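Local coordinates for protein putative hyaluronoglucosaminidase (Clostridium perfringens, PDB 6PWI) that probably hydrolyses terminal N-acetylhexosamine residues of glycans as a family 84 glycoside hydrolase, this chain including its catalytic barrel domain, at residues 250-255 / 290-295; 306-311 / 351-356; 324-329 / 357-362; 386-391 / 420-425. One frame throughout, in Å; residues are numbered along the deposited sequence.

Contact 1: residues 250-255 / 290-295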
loop_
_atom_site.group_PDB
_atom_site.type_symbol
_atom_site.label_atom_id
_atom_site.label_comp_id
_atom_site.label_asym_id
_atom_site.label_seq_id
_atom_site.Cartn_x
_atom_site.Cartn_y
_atom_site.Cartn_z
ATOM N N LYS A 250 7.296 -3.282 -9.834
ATOM C CA LYS A 250 7.201 -3.257 -11.288
ATOM C C LYS A 250 5.934 -2.540 -11.740
ATOM O O LYS A 250 4.890 -2.644 -11.101
ATOM C CB LYS A 250 7.092 -4.660 -11.895
ATOM C CG LYS A 250 8.141 -5.677 -11.469
ATOM C CD LYS A 250 7.925 -7.060 -12.093
ATOM C CE LYS A 250 6.615 -7.739 -11.727
ATOM N NZ LYS A 250 6.566 -8.188 -10.310
ATOM N N PHE A 251 6.048 -1.856 -12.884
ATOM C CA PHE A 251 4.926 -1.303 -13.620
ATOM C C PHE A 251 4.251 -2.425 -14.408
ATOM O O PHE A 251 4.849 -2.980 -15.331
ATOM C CB PHE A 251 5.448 -0.223 -14.568
ATOM C CG PHE A 251 4.398 0.583 -15.290
ATOM C CD1 PHE A 251 4.037 1.847 -14.838
ATOM C CD2 PHE A 251 3.781 0.090 -16.432
ATOM C CE1 PHE A 251 3.085 2.603 -15.508
ATOM C CE2 PHE A 251 2.825 0.844 -17.098
ATOM C CZ PHE A 251 2.484 2.100 -16.639
ATOM N N ILE A 252 3.005 -2.749 -14.040
ATOM C CA ILE A 252 2.225 -3.753 -14.749
ATOM C C ILE A 252 1.142 -3.063 -15.579
ATOM O O ILE A 252 0.269 -2.378 -15.038
ATOM C CB ILE A 252 1.633 -4.774 -13.762
ATOM C CG1 ILE A 252 2.739 -5.511 -12.997
ATOM C CG2 ILE A 252 0.697 -5.733 -14.486
ATOM C CD1 ILE A 252 2.333 -5.974 -11.622
ATOM N N TRP A 253 1.211 -3.248 -16.903
ATOM C CA TRP A 253 0.283 -2.577 -17.799
ATOM C C TRP A 253 -0.946 -3.461 -17.972
ATOM O O TRP A 253 -0.824 -4.678 -17.882
ATOM C CB TRP A 253 0.965 -2.254 -19.135
ATOM C CG TRP A 253 0.152 -1.328 -19.991
ATOM C CD1 TRP A 253 -0.001 0.021 -19.831
ATOM C CD2 TRP A 253 -0.654 -1.694 -21.125
ATOM N NE1 TRP A 253 -0.844 0.519 -20.787
ATOM C CE2 TRP A 253 -1.262 -0.507 -21.595
ATOM C CE3 TRP A 253 -0.919 -2.900 -21.787
ATOM C CZ2 TRP A 253 -2.111 -0.495 -22.702
ATOM C CZ3 TRP A 253 -1.756 -2.887 -22.884
ATOM C CH2 TRP A 253 -2.344 -1.699 -23.331
ATOM N N THR A 254 -2.119 -2.856 -18.206
ATOM C CA THR A 254 -3.365 -3.613 -18.310
ATOM C C THR A 254 -4.175 -3.182 -19.533
ATOM O O THR A 254 -3.966 -2.092 -20.061
ATOM C CB THR A 254 -4.233 -3.477 -17.048
ATOM O OG1 THR A 254 -4.525 -2.096 -16.822
ATOM C CG2 THR A 254 -3.593 -4.093 -15.823
ATOM N N ILE A 255 -5.131 -4.031 -19.936
ATOM C CA ILE A 255 -5.944 -3.808 -21.125
ATOM C C ILE A 255 -7.369 -4.319 -20.892
ATOM O O ILE A 255 -7.564 -5.317 -20.203
ATOM C CB ILE A 255 -5.281 -4.459 -22.358
ATOM C CG1 ILE A 255 -6.024 -4.128 -23.652
ATOM C CG2 ILE A 255 -5.096 -5.962 -22.174
ATOM C CD1 ILE A 255 -5.197 -4.372 -24.900
ATOM N N VAL A 290 8.090 -2.829 -20.041
ATOM C CA VAL A 290 7.028 -3.545 -19.348
ATOM C C VAL A 290 7.247 -5.050 -19.503
ATOM O O VAL A 290 7.452 -5.541 -20.610
ATOM C CB VAL A 290 5.630 -3.128 -19.846
ATOM C CG1 VAL A 290 4.534 -3.915 -19.149
ATOM C CG2 VAL A 290 5.388 -1.633 -19.696
ATOM N N ARG A 291 7.165 -5.784 -18.383
ATOM C CA ARG A 291 7.477 -7.208 -18.370
ATOM C C ARG A 291 6.382 -8.015 -17.664
ATOM O O ARG A 291 6.580 -9.191 -17.356
ATOM C CB ARG A 291 8.865 -7.438 -17.755
ATOM C CG ARG A 291 10.027 -6.987 -18.631
ATOM C CD ARG A 291 10.209 -7.820 -19.890
ATOM N NE ARG A 291 11.296 -7.365 -20.753
ATOM C CZ ARG A 291 11.259 -6.302 -21.561
ATOM N NH1 ARG A 291 12.316 -6.000 -22.291
ATOM N NH2 ARG A 291 10.178 -5.543 -21.644
ATOM N N GLN A 292 5.229 -7.379 -17.406
ATOM C CA GLN A 292 4.073 -8.049 -16.825
ATOM C C GLN A 292 2.803 -7.306 -17.232
ATOM O O GLN A 292 2.789 -6.079 -17.298
ATOM C CB GLN A 292 4.196 -8.177 -15.305
ATOM C CG GLN A 292 3.238 -9.207 -14.721
ATOM C CD GLN A 292 3.462 -9.553 -13.268
ATOM O OE1 GLN A 292 4.177 -8.871 -12.528
ATOM N NE2 GLN A 292 2.833 -10.637 -12.844
ATOM N N PHE A 293 1.739 -8.071 -17.493
ATOM C CA PHE A 293 0.531 -7.532 -18.090
ATOM C C PHE A 293 -0.708 -8.057 -17.368
ATOM O O PHE A 293 -0.715 -9.181 -16.875
ATOM C CB PHE A 293 0.494 -7.886 -19.581
ATOM C CG PHE A 293 1.603 -7.269 -20.391
ATOM C CD1 PHE A 293 1.475 -5.988 -20.910
ATOM C CD2 PHE A 293 2.782 -7.961 -20.627
ATOM C CE1 PHE A 293 2.498 -5.414 -21.652
ATOM C CE2 PHE A 293 3.809 -7.384 -21.361
ATOM C CZ PHE A 293 3.665 -6.114 -21.877
ATOM N N GLY A 294 -1.758 -7.225 -17.329
ATOM C CA GLY A 294 -3.068 -7.610 -16.828
ATOM C C GLY A 294 -4.124 -7.513 -17.924
ATOM O O GLY A 294 -4.063 -6.627 -18.777
ATOM N N VAL A 295 -5.085 -8.442 -17.900
ATOM C CA VAL A 295 -6.218 -8.426 -18.816
ATOM C C VAL A 295 -7.488 -8.283 -17.982
ATOM O O VAL A 295 -7.755 -9.108 -17.115
ATOM C CB VAL A 295 -6.249 -9.697 -19.690
ATOM C CG1 VAL A 295 -7.529 -9.792 -20.507
ATOM C CG2 VAL A 295 -5.040 -9.773 -20.605
HETATM O O HOH W 1 7.037 -4.812 -15.863
#
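Gly294 N donates to Trp253 O over 2.8 Å, the shortest of three backbone hydrogen bonds that join two neighbouring parallel strands of the eight-stranded beta/alpha barrel. Ile255 N reaches Gly294 O at 3.0 Å with a bent N-H...O angle of 135°, while the bond from Trp253 N to Gln292 O is longer. Where the two segments diverge, at Phe251 and Arg291, a water takes over, donating to Phe251 O and accepting from Arg291 N. Helix 268-286 connects the strands as a beta-alpha-beta crossover, and its Phe282 stacks on the ring of Phe293. On the face of Thr254, Gly294 lets the strands approach to 4.3 Å between the CA atoms of these two residues. Gln292, its CG anti to the backbone N (chi1 -163°) and its chain extended, runs beside Ile252 and gives NE2 to Glu326 O. On the other face Trp253 and Phe293 meet at their ring edges, CE3 of Trp253 lying 4.0 Å from CD1 of Phe293. Val290 CG2 rests against Phe251 CD2.

Contact 2: residues 306-311 / 351-356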
loop_
_atom_site.group_PDB
_atom_site.type_symbol
_atom_site.label_atom_id
_atom_site.label_comp_id
_atom_site.label_asym_id
_atom_site.label_seq_id
_atom_site.Cartn_x
_atom_site.Cartn_y
_atom_site.Cartn_z
ATOM N N ASN A 306 -14.522 -17.246 -25.061
ATOM C CA ASN A 306 -13.698 -16.369 -25.871
ATOM C C ASN A 306 -12.551 -15.808 -25.033
ATOM O O ASN A 306 -11.414 -15.750 -25.501
ATOM C CB ASN A 306 -14.552 -15.314 -26.573
ATOM C CG ASN A 306 -15.418 -15.924 -27.656
ATOM O OD1 ASN A 306 -15.126 -17.012 -28.157
ATOM N ND2 ASN A 306 -16.484 -15.232 -28.025
ATOM N N GLN A 307 -12.870 -15.419 -23.788
ATOM C CA GLN A 307 -11.895 -14.858 -22.871
ATOM C C GLN A 307 -10.761 -15.858 -22.661
ATOM O O GLN A 307 -9.595 -15.474 -22.656
ATOM C CB GLN A 307 -12.579 -14.412 -21.578
ATOM C CG GLN A 307 -13.457 -13.179 -21.766
ATOM C CD GLN A 307 -14.460 -12.974 -20.656
ATOM O OE1 GLN A 307 -14.187 -13.231 -19.487
ATOM N NE2 GLN A 307 -15.635 -12.487 -21.018
ATOM N N VAL A 308 -11.111 -17.145 -22.546
ATOM C CA VAL A 308 -10.131 -18.209 -22.397
ATOM C C VAL A 308 -9.288 -18.321 -23.670
ATOM O O VAL A 308 -8.059 -18.385 -23.598
ATOM C CB VAL A 308 -10.797 -19.549 -22.027
ATOM C CG1 VAL A 308 -9.782 -20.684 -21.946
ATOM C CG2 VAL A 308 -11.563 -19.435 -20.723
ATOM N N LYS A 309 -9.958 -18.347 -24.832
ATOM C CA LYS A 309 -9.293 -18.421 -26.126
ATOM C C LYS A 309 -8.161 -17.396 -26.179
ATOM O O LYS A 309 -7.017 -17.757 -26.450
ATOM C CB LYS A 309 -10.319 -18.246 -27.250
ATOM C CG LYS A 309 -9.815 -18.398 -28.676
ATOM C CD LYS A 309 -10.978 -18.612 -29.643
ATOM C CE LYS A 309 -10.719 -18.172 -31.071
ATOM N NZ LYS A 309 -9.506 -18.815 -31.635
ATOM N N LEU A 310 -8.476 -16.129 -25.871
ATOM C CA LEU A 310 -7.493 -15.062 -25.950
ATOM C C LEU A 310 -6.310 -15.356 -25.028
ATOM O O LEU A 310 -5.155 -15.242 -25.446
ATOM C CB LEU A 310 -8.142 -13.715 -25.620
ATOM C CG LEU A 310 -7.163 -12.542 -25.524
ATOM C CD1 LEU A 310 -6.497 -12.268 -26.864
ATOM C CD2 LEU A 310 -7.844 -11.282 -25.011
ATOM N N MET A 311 -6.606 -15.748 -23.780
ATOM C CA MET A 311 -5.575 -15.916 -22.768
ATOM C C MET A 311 -4.644 -17.062 -23.157
ATOM O O MET A 311 -3.463 -17.044 -22.809
ATOM C CB MET A 311 -6.169 -16.161 -21.375
ATOM C CG MET A 311 -6.926 -14.960 -20.797
ATOM S SD MET A 311 -6.066 -13.350 -20.869
ATOM C CE MET A 311 -4.646 -13.653 -19.818
ATOM N N ILE A 351 -13.584 -19.869 -16.807
ATOM C CA ILE A 351 -12.442 -19.009 -16.539
ATOM C C ILE A 351 -11.312 -19.840 -15.937
ATOM O O ILE A 351 -10.146 -19.628 -16.250
ATOM C CB ILE A 351 -12.886 -17.831 -15.641
ATOM C CG1 ILE A 351 -13.661 -16.786 -16.446
ATOM C CG2 ILE A 351 -11.740 -17.192 -14.879
ATOM C CD1 ILE A 351 -13.102 -16.506 -17.828
ATOM N N GLY A 352 -11.681 -20.821 -15.111
ATOM C CA GLY A 352 -10.715 -21.675 -14.442
ATOM C C GLY A 352 -10.014 -22.659 -15.378
ATOM O O GLY A 352 -9.064 -23.319 -14.965
ATOM N N THR A 353 -10.481 -22.759 -16.628
ATOM C CA THR A 353 -9.842 -23.647 -17.592
ATOM C C THR A 353 -8.758 -22.915 -18.383
ATOM O O THR A 353 -8.093 -23.535 -19.206
ATOM C CB THR A 353 -10.834 -24.330 -18.544
ATOM O OG1 THR A 353 -11.340 -23.348 -19.449
ATOM C CG2 THR A 353 -11.956 -25.046 -17.827
ATOM N N MET A 354 -8.566 -21.613 -18.134
ATOM C CA MET A 354 -7.474 -20.902 -18.780
ATOM C C MET A 354 -6.138 -21.350 -18.180
ATOM O O MET A 354 -6.126 -21.995 -17.134
ATOM C CB MET A 354 -7.660 -19.383 -18.718
ATOM C CG MET A 354 -7.443 -18.761 -17.352
ATOM S SD MET A 354 -7.614 -16.953 -17.437
ATOM C CE MET A 354 -9.301 -16.779 -18.017
ATOM N N PRO A 355 -4.982 -21.111 -18.851
ATOM C CA PRO A 355 -3.698 -21.652 -18.400
ATOM C C PRO A 355 -3.459 -21.428 -16.913
ATOM O O PRO A 355 -3.767 -20.361 -16.391
ATOM C CB PRO A 355 -2.685 -20.856 -19.225
ATOM C CG PRO A 355 -3.410 -20.597 -20.513
ATOM C CD PRO A 355 -4.849 -20.357 -20.107
ATOM N N GLU A 356 -2.875 -22.447 -16.271
ATOM C CA GLU A 356 -2.676 -22.559 -14.834
ATOM C C GLU A 356 -1.860 -21.400 -14.260
ATOM O O GLU A 356 -1.943 -21.117 -13.068
ATOM C CB GLU A 356 -1.904 -23.844 -14.546
ATOM C CG GLU A 356 -2.771 -25.040 -14.198
ATOM C CD GLU A 356 -1.958 -26.139 -13.524
ATOM O OE1 GLU A 356 -1.182 -26.826 -14.235
ATOM O OE2 GLU A 356 -2.066 -26.284 -12.282
#
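Val308 and Met354 meet where helix 304-321 of the beta/alpha barrel packs against the type I turn Ile351-Met354, which leads from helix 346-351 toward strand 359-362. No hydrogen bond crosses between 306-311 and 351-356, and the contact is chiefly apolar. Val308 CG1 lies 3.9 Å from Met354 CA and also touches Met354 CB. The other branch, CG2, faces Ile351 more loosely. Met311 meets Met354 through its CG, 4.0 Å from Met354 SD, with the methyl CE of Met354 almost as near. Met354 points toward the helix; CG between the backbone N and carbonyl carbon (chi1 72°) and a bend at chi3 set SD and CE beside Met311 CG. Phe329 of the adjoining barrel strand touches both methionines. Polar groups at the border find partners elsewhere: Thr353 OG1 bonds to Thr350 O, and Arg385 binds the carbonyls of Gly352, Met354 and Pro355. Gln307 OE1, held by Tyr347 OH, lies against the end of Ile351, 3.8 Å from its CD1.

Contact 3: residues 324-329 / 357-362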
loop_
_atom_site.group_PDB
_atom_site.type_symbol
_atom_site.label_atom_id
_atom_site.label_comp_id
_atom_site.label_asym_id
_atom_site.label_seq_id
_atom_site.Cartn_x
_atom_site.Cartn_y
_atom_site.Cartn_z
ATOM N N VAL A 324 8.830 -12.479 -19.489
ATOM C CA VAL A 324 7.596 -11.829 -19.074
ATOM C C VAL A 324 6.947 -12.649 -17.957
ATOM O O VAL A 324 6.614 -13.816 -18.144
ATOM C CB VAL A 324 6.644 -11.593 -20.265
ATOM C CG1 VAL A 324 5.309 -10.997 -19.837
ATOM C CG2 VAL A 324 7.289 -10.715 -21.320
ATOM N N TYR A 325 6.765 -12.017 -16.792
ATOM C CA TYR A 325 6.101 -12.642 -15.662
ATOM C C TYR A 325 4.667 -12.996 -16.050
ATOM O O TYR A 325 4.185 -12.578 -17.101
ATOM C CB TYR A 325 6.152 -11.728 -14.438
ATOM C CG TYR A 325 7.527 -11.459 -13.880
ATOM C CD1 TYR A 325 8.186 -12.403 -13.103
ATOM C CD2 TYR A 325 8.165 -10.246 -14.103
ATOM C CE1 TYR A 325 9.445 -12.154 -12.575
ATOM C CE2 TYR A 325 9.422 -9.981 -13.583
ATOM C CZ TYR A 325 10.065 -10.937 -12.812
ATOM O OH TYR A 325 11.303 -10.680 -12.295
ATOM N N GLU A 326 3.991 -13.764 -15.188
ATOM C CA GLU A 326 2.703 -14.353 -15.537
ATOM C C GLU A 326 1.612 -13.287 -15.559
ATOM O O GLU A 326 1.711 -12.276 -14.866
ATOM C CB GLU A 326 2.366 -15.555 -14.650
ATOM C CG GLU A 326 2.651 -15.346 -13.176
ATOM C CD GLU A 326 2.600 -16.642 -12.386
ATOM O OE1 GLU A 326 1.710 -16.772 -11.507
ATOM O OE2 GLU A 326 3.444 -17.527 -12.656
ATOM N N PHE A 327 0.591 -13.534 -16.386
ATOM C CA PHE A 327 -0.521 -12.619 -16.569
ATOM C C PHE A 327 -1.417 -12.579 -15.335
ATOM O O PHE A 327 -1.563 -13.559 -14.599
ATOM C CB PHE A 327 -1.381 -13.030 -17.766
ATOM C CG PHE A 327 -0.805 -12.709 -19.122
ATOM C CD1 PHE A 327 -0.865 -11.420 -19.636
ATOM C CD2 PHE A 327 -0.237 -13.707 -19.903
ATOM C CE1 PHE A 327 -0.349 -11.133 -20.893
ATOM C CE2 PHE A 327 0.281 -13.418 -21.157
ATOM C CZ PHE A 327 0.225 -12.133 -21.650
ATOM N N ILE A 328 -2.023 -11.407 -15.147
ATOM C CA ILE A 328 -3.063 -11.168 -14.167
ATOM C C ILE A 328 -4.369 -11.054 -14.944
ATOM O O ILE A 328 -4.389 -10.457 -16.015
ATOM C CB ILE A 328 -2.697 -9.886 -13.399
ATOM C CG1 ILE A 328 -1.624 -10.189 -12.351
ATOM C CG2 ILE A 328 -3.918 -9.223 -12.787
ATOM C CD1 ILE A 328 -0.555 -9.132 -12.236
ATOM N N PHE A 329 -5.441 -11.664 -14.428
ATOM C CA PHE A 329 -6.741 -11.617 -15.084
ATOM C C PHE A 329 -7.811 -11.211 -14.072
ATOM O O PHE A 329 -7.909 -11.790 -12.996
ATOM C CB PHE A 329 -7.042 -12.959 -15.762
ATOM C CG PHE A 329 -8.347 -13.028 -16.518
ATOM C CD1 PHE A 329 -8.411 -12.694 -17.865
ATOM C CD2 PHE A 329 -9.515 -13.438 -15.890
ATOM C CE1 PHE A 329 -9.612 -12.745 -18.559
ATOM C CE2 PHE A 329 -10.716 -13.486 -16.585
ATOM C CZ PHE A 329 -10.765 -13.140 -17.917
ATOM N N THR A 357 -1.053 -20.744 -15.099
ATOM C CA THR A 357 -0.094 -19.755 -14.627
ATOM C C THR A 357 -0.768 -18.411 -14.346
ATOM O O THR A 357 -0.190 -17.565 -13.666
ATOM C CB THR A 357 1.024 -19.542 -15.657
ATOM O OG1 THR A 357 0.406 -19.186 -16.898
ATOM C CG2 THR A 357 1.927 -20.748 -15.819
ATOM N N ILE A 358 -1.977 -18.208 -14.887
ATOM C CA ILE A 358 -2.638 -16.915 -14.822
ATOM C C ILE A 358 -3.223 -16.711 -13.426
ATOM O O ILE A 358 -3.877 -17.600 -12.887
ATOM C CB ILE A 358 -3.690 -16.783 -15.941
ATOM C CG1 ILE A 358 -3.029 -16.840 -17.322
ATOM C CG2 ILE A 358 -4.522 -15.524 -15.762
ATOM C CD1 ILE A 358 -3.986 -17.122 -18.461
ATOM N N ASP A 359 -2.970 -15.528 -12.860
ATOM C CA ASP A 359 -3.479 -15.133 -11.556
ATOM C C ASP A 359 -4.805 -14.392 -11.712
ATOM O O ASP A 359 -4.839 -13.265 -12.201
ATOM C CB ASP A 359 -2.433 -14.312 -10.800
ATOM C CG ASP A 359 -1.105 -15.048 -10.752
ATOM O OD1 ASP A 359 -1.097 -16.194 -10.242
ATOM O OD2 ASP A 359 -0.104 -14.499 -11.278
ATOM N N ILE A 360 -5.893 -15.045 -11.290
ATOM C CA ILE A 360 -7.230 -14.486 -11.401
ATOM C C ILE A 360 -7.565 -13.744 -10.104
ATOM O O ILE A 360 -7.326 -14.254 -9.009
ATOM C CB ILE A 360 -8.233 -15.608 -11.727
ATOM C CG1 ILE A 360 -7.938 -16.224 -13.098
ATOM C CG2 ILE A 360 -9.663 -15.099 -11.613
ATOM C CD1 ILE A 360 -8.400 -17.656 -13.268
ATOM N N MET A 361 -8.111 -12.531 -10.242
ATOM C CA MET A 361 -8.326 -11.646 -9.109
ATOM C C MET A 361 -9.754 -11.784 -8.585
ATOM O O MET A 361 -10.611 -12.386 -9.233
ATOM C CB MET A 361 -8.058 -10.187 -9.480
ATOM C CG MET A 361 -6.659 -9.958 -9.991
ATOM S SD MET A 361 -6.158 -8.236 -9.802
ATOM C CE MET A 361 -5.656 -8.234 -8.079
ATOM N N TRP A 362 -9.986 -11.196 -7.407
ATOM C CA TRP A 362 -11.175 -11.407 -6.601
ATOM C C TRP A 362 -11.214 -10.297 -5.559
ATOM O O TRP A 362 -10.172 -9.969 -4.991
ATOM C CB TRP A 362 -11.056 -12.773 -5.919
ATOM C CG TRP A 362 -12.271 -13.300 -5.219
ATOM C CD1 TRP A 362 -12.420 -13.521 -3.877
ATOM C CD2 TRP A 362 -13.485 -13.757 -5.837
ATOM N NE1 TRP A 362 -13.649 -14.069 -3.617
ATOM C CE2 TRP A 362 -14.324 -14.218 -4.800
ATOM C CE3 TRP A 362 -13.939 -13.811 -7.159
ATOM C CZ2 TRP A 362 -15.595 -14.727 -5.050
ATOM C CZ3 TRP A 362 -15.196 -14.312 -7.406
ATOM C CH2 TRP A 362 -16.005 -14.767 -6.363
HETATM O O HOH W 2 0.476 -16.315 -17.332
#
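Glu326 folds its CG between the backbone N and carbonyl carbon (chi1 44°) and then extends, bringing OE1 beside OD2 of Asp359, whose CG is anti to its own carbonyl carbon (chi1 -53°). The side chains cross at about a right angle, though the carboxylate planes are only 26° apart. These like-charged groups lie close, and the salt bridge from Lys419 NZ to Asp359 OD1 and the bond from Gln178 NE2 to Glu326 OE1 probably offset their repulsion. A water links Phe327 N to Thr357 OG1, which also pairs with Glu315. The backbones are joined by a ladder in which Asp359 N donates to Phe327 O, Phe329 N to Asp359 O at 2.8 Å, and Met361 N to Phe329 O. Ile358 CG2 packs 3.6 Å from Phe329 CB, and the sulfur of Met361 lies 3.9 Å from Ile328 CG2. Parallel bonding of this kind, with helix 346-351 between the strands, is the beta-alpha-beta crossover of a beta/alpha barrel.

Contact 4: residues 386-391 / 420-425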
loop_
_atom_site.group_PDB
_atom_site.type_symbol
_atom_site.label_atom_id
_atom_site.label_comp_id
_atom_site.label_asym_id
_atom_site.label_seq_id
_atom_site.Cartn_x
_atom_site.Cartn_y
_atom_site.Cartn_z
ATOM N N GLN A 386 -6.201 -20.767 -6.286
ATOM C CA GLN A 386 -6.308 -19.746 -5.260
ATOM C C GLN A 386 -6.417 -18.360 -5.891
ATOM O O GLN A 386 -5.932 -18.133 -6.999
ATOM C CB GLN A 386 -5.117 -19.846 -4.317
ATOM C CG GLN A 386 -5.117 -21.132 -3.513
ATOM C CD GLN A 386 -4.009 -21.119 -2.492
ATOM O OE1 GLN A 386 -2.959 -20.502 -2.691
ATOM N NE2 GLN A 386 -4.255 -21.793 -1.380
ATOM N N ALA A 387 -7.049 -17.437 -5.155
ATOM C CA ALA A 387 -7.354 -16.109 -5.656
ATOM C C ALA A 387 -6.176 -15.162 -5.459
ATOM O O ALA A 387 -5.341 -15.353 -4.577
ATOM C CB ALA A 387 -8.584 -15.576 -4.968
ATOM N N PHE A 388 -6.129 -14.143 -6.315
ATOM C CA PHE A 388 -5.304 -12.966 -6.111
ATOM C C PHE A 388 -6.244 -11.843 -5.670
ATOM O O PHE A 388 -7.136 -11.449 -6.419
ATOM C CB PHE A 388 -4.496 -12.690 -7.389
ATOM C CG PHE A 388 -3.647 -11.440 -7.423
ATOM C CD1 PHE A 388 -3.206 -10.824 -6.257
ATOM C CD2 PHE A 388 -3.252 -10.897 -8.637
ATOM C CE1 PHE A 388 -2.420 -9.681 -6.301
ATOM C CE2 PHE A 388 -2.455 -9.762 -8.683
ATOM C CZ PHE A 388 -2.048 -9.151 -7.516
ATOM N N MET A 389 -6.060 -11.368 -4.433
ATOM C CA MET A 389 -7.013 -10.482 -3.786
ATOM C C MET A 389 -6.817 -9.052 -4.285
ATOM O O MET A 389 -5.705 -8.526 -4.250
ATOM C CB MET A 389 -6.826 -10.532 -2.266
ATOM C CG MET A 389 -7.529 -9.416 -1.518
ATOM S SD MET A 389 -9.255 -9.834 -1.268
ATOM C CE MET A 389 -9.786 -8.507 -0.186
ATOM N N TRP A 390 -7.912 -8.450 -4.765
ATOM C CA TRP A 390 -8.017 -7.023 -5.030
ATOM C C TRP A 390 -8.762 -6.391 -3.855
ATOM O O TRP A 390 -9.956 -6.643 -3.673
ATOM C CB TRP A 390 -8.747 -6.810 -6.367
ATOM C CG TRP A 390 -9.145 -5.407 -6.741
ATOM C CD1 TRP A 390 -9.586 -4.406 -5.917
ATOM C CD2 TRP A 390 -9.200 -4.863 -8.077
ATOM N NE1 TRP A 390 -9.872 -3.275 -6.637
ATOM C CE2 TRP A 390 -9.648 -3.526 -7.967
ATOM C CE3 TRP A 390 -8.896 -5.368 -9.349
ATOM C CZ2 TRP A 390 -9.806 -2.697 -9.080
ATOM C CZ3 TRP A 390 -9.063 -4.550 -10.449
ATOM C CH2 TRP A 390 -9.513 -3.233 -10.315
ATOM N N LEU A 391 -8.044 -5.601 -3.040
ATOM C CA LEU A 391 -8.631 -5.020 -1.843
ATOM C C LEU A 391 -9.130 -3.607 -2.128
ATOM O O LEU A 391 -8.344 -2.702 -2.401
ATOM C CB LEU A 391 -7.607 -5.024 -0.705
ATOM C CG LEU A 391 -8.125 -4.465 0.619
ATOM C CD1 LEU A 391 -9.247 -5.324 1.170
ATOM C CD2 LEU A 391 -7.007 -4.345 1.639
ATOM N N GLY A 420 -1.825 -13.520 -2.957
ATOM C CA GLY A 420 -1.307 -12.185 -2.714
ATOM C C GLY A 420 -2.402 -11.127 -2.746
ATOM O O GLY A 420 -3.575 -11.441 -2.922
ATOM N N ILE A 421 -2.000 -9.861 -2.587
ATOM C CA ILE A 421 -2.976 -8.808 -2.376
ATOM C C ILE A 421 -2.466 -7.500 -2.978
ATOM O O ILE A 421 -1.278 -7.185 -2.891
ATOM C CB ILE A 421 -3.325 -8.703 -0.873
ATOM C CG1 ILE A 421 -4.340 -7.591 -0.587
ATOM C CG2 ILE A 421 -2.072 -8.588 -0.014
ATOM C CD1 ILE A 421 -5.148 -7.798 0.682
ATOM N N VAL A 422 -3.380 -6.755 -3.612
ATOM C CA VAL A 422 -3.108 -5.376 -3.989
ATOM C C VAL A 422 -4.177 -4.476 -3.377
ATOM O O VAL A 422 -5.328 -4.881 -3.253
ATOM C CB VAL A 422 -3.001 -5.183 -5.513
ATOM C CG1 VAL A 422 -1.776 -5.872 -6.087
ATOM C CG2 VAL A 422 -4.260 -5.599 -6.254
ATOM N N THR A 423 -3.774 -3.264 -2.989
ATOM C CA THR A 423 -4.686 -2.255 -2.473
ATOM C C THR A 423 -5.107 -1.302 -3.592
ATOM O O THR A 423 -4.280 -0.805 -4.348
ATOM C CB THR A 423 -4.071 -1.492 -1.292
ATOM O OG1 THR A 423 -4.866 -0.327 -1.081
ATOM C CG2 THR A 423 -2.650 -1.034 -1.526
ATOM N N ASN A 424 -6.411 -1.048 -3.688
ATOM C CA ASN A 424 -6.945 -0.040 -4.591
ATOM C C ASN A 424 -7.096 1.254 -3.789
ATOM O O ASN A 424 -8.033 1.386 -3.006
ATOM C CB ASN A 424 -8.256 -0.534 -5.212
ATOM C CG ASN A 424 -8.894 0.445 -6.172
ATOM O OD1 ASN A 424 -8.197 1.226 -6.810
ATOM N ND2 ASN A 424 -10.212 0.403 -6.296
ATOM N N PRO A 425 -6.148 2.215 -3.876
ATOM C CA PRO A 425 -6.111 3.348 -2.950
ATOM C C PRO A 425 -6.952 4.542 -3.392
ATOM O O PRO A 425 -7.732 4.430 -4.338
ATOM C CB PRO A 425 -4.616 3.706 -2.901
ATOM C CG PRO A 425 -3.932 2.680 -3.796
ATOM C CD PRO A 425 -4.993 2.225 -4.778
#
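Phe388 turns the edge of its ring to the neighbouring backbone, with CD1 3.4 Å from Gly420 O and CE1 near Ile421 N. Its CG lies opposite the backbone N (chi1 176°), which lays the ring along the neighbouring strand. Phe388 CZ meets Val422 CG1 at 3.6 Å, the two side chains crossing at about a right angle. Trp390, on the same face, sets its ring steeply against Asn424, NE1 lying 3.5 Å from Asn424 CB. On the other face Met389 and Ile421 run side by side, CG of Met389 3.6 Å from CD1 of Ile421. Three backbone bonds join parallel barrel strands 387-391 and 418-423, and a fourth, from Asn424 N to Leu391 O, follows just beyond. At phi 150° and psi -177° a CB on Gly420 would jam against the preceding carbonyl O, which calls for glycine. The four bonds pair backbone groups facing each other, while flanking strands take others. Side-chain oxygen OD1 of Asn392 accepts from Trp390 NE1 and Asn424 ND2, and Asn424 OD1 accepts from Gly185 N, so both ends of that buried amide are engaged.

How the contacts relate
Contacts 1, 3 and 4 are pairs of adjacent strands in one parallel barrel. Strand 293-296 joins contact 1 to contact 3 through Val295 N and Ile328 O, 2.8 Å apart, and strand 387-391 carries contact 3 on to contact 4, where Trp362 O and Trp390 N are 2.7 Å apart. Contact 2 lies outside this wall: Met311 SD packs 3.7 Å from Val295 CG2 of contact 1, and Ile351 CG2 is equally close to Ile360 CD1 of contact 3. Asp299, the predicted proton donor, has its side chain about 9 Å from those of Val295 and Gln307 and about 10 Å from those of Phe329 and Trp390. A bound 1,2-ethanediol, probably from crystallisation, lies about 3 Å from the Trp390 side chain.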